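Local coordinates for protein 2-hydroxyisobutanoyl-CoA mutase large subunit (Aquincola tertiaricarbonis, PDB 4R3U) that binds the acyl-CoA substrate and, together with the small cobalamin-binding subunit HcmB, interconverts 2-hydroxyisobutyryl-CoA and (S)-3-hydroxybutyryl-CoA, at residues D167-K172 with R197-N202; A159-L164 with A188-L193. All coordinates share one frame; numbering follows the deposited sequence.

Contact 1: residues D167-K172 with R197-N202; sequences DIDLEK and RGYDLN
The phenolic oxygen of Tyr-199 accepts from two N-H groups. NH1 of Arg-197 donates to OH of Tyr-199 over 3.1 Å from within the same loop, and across the contact the backbone N of Leu-170 reaches OH of Tyr-199 in a weak bond of 3.3 Å. The same NH1 of Arg-197 also bonds to the carbonyl O of Ile-168 at 2.6 Å. That oxygen lies at the guanidinium edge, close to its plane, although the N-H is well off line at 133°. The arginine chain is extended from CG to NE, with its CB over the centre of one face of the Tyr-199 ring; the backbone N of Glu-171 lies over the opposite face. NH2 of Arg-197 is held in turn by the carbonyl of Leu-165.

Both segments lie in loops of the TIM-barrel domain that lead from a helix to the next parallel strand. Gly-198, with positive phi, closes helix 183-196 in a Schellman motif.

Leu-170 crosses the tyrosine at about a right angle, its CB 3.5 Å from CE2 of Tyr-199 and its CD1 at the ring edge. The carboxylate of Glu-171 slants past the ring on the side opposite Arg-197 CB, the planes 32° apart and CD 3.4 Å from CD1 of Tyr-199. The extended glutamate chain carries OE2 to the backbone N of Asp-200, a nearly straight bond (164°) of 3.0 Å. Asp-169 makes an Asx turn, its OD1 accepting from N of Glu-171, while its OD2 forms a salt bridge with NZ of Lys-172.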
# COMPACT_ATOMS: atom_id res chain seq x y z
N ASP A 167 -20.57 28.43 4.49
CA ASP A 167 -21.31 27.44 3.69
C ASP A 167 -21.10 25.97 4.15
O ASP A 167 -21.28 25.05 3.36
CB ASP A 167 -21.04 27.61 2.16
CG ASP A 167 -20.91 29.05 1.69
OD1 ASP A 167 -21.94 29.79 1.72
OD2 ASP A 167 -19.78 29.45 1.34
N ILE A 168 -20.74 25.77 5.43
CA ILE A 168 -20.51 24.43 5.99
C ILE A 168 -21.59 24.14 7.00
O ILE A 168 -21.68 24.86 7.98
CB ILE A 168 -19.07 24.29 6.61
CG1 ILE A 168 -17.92 24.66 5.61
CG2 ILE A 168 -18.88 22.92 7.28
CD1 ILE A 168 -17.55 23.65 4.48
N ASP A 169 -22.40 23.08 6.78
CA ASP A 169 -23.51 22.75 7.71
C ASP A 169 -22.93 22.00 8.88
O ASP A 169 -22.70 20.80 8.76
CB ASP A 169 -24.62 21.92 7.02
CG ASP A 169 -25.92 21.84 7.79
OD1 ASP A 169 -25.87 21.86 9.04
OD2 ASP A 169 -26.98 21.77 7.14
N LEU A 170 -22.68 22.69 9.99
CA LEU A 170 -22.04 22.12 11.18
C LEU A 170 -22.79 20.98 11.85
O LEU A 170 -22.15 20.16 12.55
CB LEU A 170 -21.55 23.19 12.19
CG LEU A 170 -20.81 24.41 11.63
CD1 LEU A 170 -20.68 25.49 12.69
CD2 LEU A 170 -19.50 24.04 11.03
N GLU A 171 -24.12 20.92 11.62
CA GLU A 171 -25.00 19.85 12.11
C GLU A 171 -24.97 18.60 11.22
O GLU A 171 -25.37 17.53 11.66
CB GLU A 171 -26.42 20.34 12.19
CG GLU A 171 -26.75 21.19 13.39
CD GLU A 171 -28.16 21.72 13.26
OE1 GLU A 171 -28.67 21.76 12.12
OE2 GLU A 171 -28.76 22.08 14.30
N LYS A 172 -24.48 18.73 9.97
CA LYS A 172 -24.39 17.64 8.99
C LYS A 172 -22.98 17.06 8.72
O LYS A 172 -22.86 16.00 8.10
CB LYS A 172 -25.15 18.03 7.72
CG LYS A 172 -26.66 17.95 7.97
CD LYS A 172 -27.52 18.74 7.02
CE LYS A 172 -28.83 19.08 7.71
NZ LYS A 172 -28.73 20.22 8.67
N ARG A 197 -25.90 30.69 14.16
CA ARG A 197 -26.46 29.97 13.03
C ARG A 197 -27.77 29.31 13.29
O ARG A 197 -28.38 28.81 12.35
CB ARG A 197 -25.45 28.94 12.52
CG ARG A 197 -24.33 29.61 11.80
CD ARG A 197 -23.80 28.62 10.86
NE ARG A 197 -22.65 29.14 10.16
CZ ARG A 197 -21.85 28.37 9.42
NH1 ARG A 197 -22.10 27.07 9.30
NH2 ARG A 197 -20.82 28.90 8.78
N GLY A 198 -28.19 29.29 14.56
CA GLY A 198 -29.46 28.72 14.97
C GLY A 198 -29.46 27.21 15.06
O GLY A 198 -30.52 26.58 14.96
N TYR A 199 -28.26 26.63 15.22
CA TYR A 199 -28.08 25.18 15.35
C TYR A 199 -28.36 24.74 16.79
O TYR A 199 -28.22 25.53 17.72
CB TYR A 199 -26.62 24.76 15.01
CG TYR A 199 -26.11 24.97 13.60
CD1 TYR A 199 -26.95 24.84 12.49
CD2 TYR A 199 -24.76 25.21 13.35
CE1 TYR A 199 -26.47 24.97 11.18
CE2 TYR A 199 -24.27 25.35 12.05
CZ TYR A 199 -25.12 25.22 10.97
OH TYR A 199 -24.62 25.37 9.70
N ASP A 200 -28.70 23.45 16.96
CA ASP A 200 -28.86 22.79 18.26
C ASP A 200 -27.41 22.38 18.64
O ASP A 200 -26.71 21.71 17.85
CB ASP A 200 -29.79 21.57 18.13
CG ASP A 200 -30.04 20.75 19.39
OD1 ASP A 200 -29.41 21.03 20.43
OD2 ASP A 200 -30.83 19.77 19.32
N LEU A 201 -26.94 22.86 19.81
CA LEU A 201 -25.57 22.60 20.27
C LEU A 201 -25.30 21.13 20.47
O LEU A 201 -24.21 20.66 20.13
CB LEU A 201 -25.23 23.40 21.54
CG LEU A 201 -25.28 24.92 21.48
CD1 LEU A 201 -24.86 25.49 22.78
CD2 LEU A 201 -24.37 25.50 20.38
N ASN A 202 -26.31 20.39 20.97
CA ASN A 202 -26.25 18.95 21.22
C ASN A 202 -26.18 18.11 19.94
O ASN A 202 -25.97 16.89 20.02
CB ASN A 202 -27.37 18.52 22.17
CG ASN A 202 -27.22 19.14 23.54
OD1 ASN A 202 -26.17 19.06 24.20
ND2 ASN A 202 -28.26 19.83 23.97

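Contact 2: residues A159-L164 with A188-L193; sequences ADMEAL and AMYVAL
This is a buried, largely apolar helix-helix contact between helices 158-164 and 183-196 on the outside of the parallel barrel sheet. The short segments cross at -69° with their axes 10.0 Å apart, and no hydrogen bond joins them.

Met-161 has the largest share, taking part in three of the four residue pairs. Its CG stands anti to the backbone N (chi1 -169°) and the chain runs straight out to the sulfur, then bends at chi3 (-71°) to lay the methyl against the second helix. There CE comes within 3.6 Å of CB of Met-189, and SD stands 3.6 Å from the backbone N of Tyr-190, near the plane of the tyrosine ring at its edge. The Met-189 chain, extended beyond CG, runs on to pack against Ile-155 and Val-547.

The two helices flank strand 175-178 in consecutive beta-alpha units of the TIM barrel, and Phe-177 of that strand meets both Met-161 and the ring of Tyr-190. Leu-193, one turn after Met-189, splits its methyls: CD2 lies 4.1 Å from CG of Met-161, and CD1 3.7 Å from CG of Glu-162. The carboxylate of Glu-162 turns off from the leucine to a salt bridge with Lys-196.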
# COMPACT_ATOMS: atom_id res chain seq x y z
N ALA A 159 -15.16 36.23 13.79
CA ALA A 159 -15.32 36.69 12.41
C ALA A 159 -14.52 35.81 11.44
O ALA A 159 -15.03 35.47 10.38
CB ALA A 159 -14.88 38.13 12.29
N ASP A 160 -13.27 35.42 11.81
CA ASP A 160 -12.39 34.57 11.01
C ASP A 160 -12.95 33.16 10.93
O ASP A 160 -12.77 32.47 9.91
CB ASP A 160 -10.98 34.46 11.63
CG ASP A 160 -10.17 35.71 11.82
OD1 ASP A 160 -10.38 36.69 11.08
OD2 ASP A 160 -9.23 35.68 12.66
N MET A 161 -13.55 32.69 12.05
CA MET A 161 -14.15 31.34 12.07
C MET A 161 -15.39 31.28 11.14
O MET A 161 -15.65 30.23 10.55
CB MET A 161 -14.49 30.89 13.51
CG MET A 161 -14.86 29.41 13.58
SD MET A 161 -15.00 28.76 15.25
CE MET A 161 -13.20 28.75 15.73
N GLU A 162 -16.13 32.39 11.01
CA GLU A 162 -17.29 32.49 10.14
C GLU A 162 -16.81 32.32 8.71
O GLU A 162 -17.43 31.56 7.97
CB GLU A 162 -18.00 33.84 10.33
CG GLU A 162 -18.64 33.98 11.70
CD GLU A 162 -19.08 35.36 12.15
OE1 GLU A 162 -18.68 36.36 11.52
OE2 GLU A 162 -19.81 35.43 13.16
N ALA A 163 -15.65 32.95 8.37
CA ALA A 163 -14.98 32.84 7.05
C ALA A 163 -14.51 31.42 6.84
O ALA A 163 -14.72 30.89 5.75
CB ALA A 163 -13.79 33.79 6.97
N LEU A 164 -13.94 30.80 7.89
CA LEU A 164 -13.44 29.42 7.90
C LEU A 164 -14.50 28.38 7.59
O LEU A 164 -14.23 27.44 6.85
CB LEU A 164 -12.76 29.10 9.25
CG LEU A 164 -12.21 27.66 9.44
CD1 LEU A 164 -10.92 27.48 8.71
CD2 LEU A 164 -12.03 27.33 10.89
N ALA A 188 -15.10 28.12 22.36
CA ALA A 188 -16.04 29.21 22.67
C ALA A 188 -16.55 29.83 21.37
O ALA A 188 -17.74 30.11 21.26
CB ALA A 188 -15.35 30.27 23.52
N MET A 189 -15.65 30.00 20.37
CA MET A 189 -15.97 30.55 19.05
C MET A 189 -16.87 29.63 18.27
O MET A 189 -17.80 30.11 17.60
CB MET A 189 -14.70 30.82 18.23
CG MET A 189 -13.98 32.07 18.63
SD MET A 189 -12.45 32.28 17.69
CE MET A 189 -11.74 33.68 18.54
N TYR A 190 -16.62 28.30 18.38
CA TYR A 190 -17.42 27.29 17.71
C TYR A 190 -18.86 27.31 18.23
O TYR A 190 -19.81 27.31 17.43
CB TYR A 190 -16.79 25.90 17.84
CG TYR A 190 -17.31 24.89 16.84
CD1 TYR A 190 -16.92 24.92 15.50
CD2 TYR A 190 -18.17 23.86 17.24
CE1 TYR A 190 -17.37 23.97 14.59
CE2 TYR A 190 -18.64 22.91 16.33
CZ TYR A 190 -18.24 22.96 15.00
OH TYR A 190 -18.69 22.01 14.12
N VAL A 191 -19.01 27.37 19.59
CA VAL A 191 -20.29 27.42 20.28
C VAL A 191 -21.04 28.69 19.90
O VAL A 191 -22.20 28.60 19.50
CB VAL A 191 -20.14 27.21 21.82
CG1 VAL A 191 -21.45 27.50 22.57
CG2 VAL A 191 -19.67 25.79 22.12
N ALA A 192 -20.36 29.85 19.96
CA ALA A 192 -20.89 31.16 19.57
C ALA A 192 -21.38 31.13 18.11
O ALA A 192 -22.47 31.64 17.84
CB ALA A 192 -19.83 32.23 19.74
N LEU A 193 -20.62 30.48 17.19
CA LEU A 193 -20.98 30.33 15.77
C LEU A 193 -22.26 29.47 15.59
O LEU A 193 -23.15 29.86 14.84
CB LEU A 193 -19.79 29.76 14.95
CG LEU A 193 -20.03 29.52 13.44
CD1 LEU A 193 -20.29 30.80 12.68
CD2 LEU A 193 -18.86 28.83 12.82

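How the contacts relate
Both contacts join the same two neighbouring beta-alpha units of the barrel, their segments alternating along the chain. Contact 2 pairs the helices in the buried layer behind the sheet and relies on methionine and leucine side chains. Contact 1, partly buried, pairs the loops that follow those helices, where hydrogen bonds and charged side chains take over. The two layers meet chiefly round Leu-170, whose CB lies 3.6 Å from OH of Tyr-190 and whose CD1 lies 3.8 Å from CD2 of Leu-193, so side-chain packing continues from the helices into the loops. Neither contact reaches the bound acyl-CoA, which lies about 11 Å from the side chains of Glu-171 (contact 1) and Tyr-190 (contact 2).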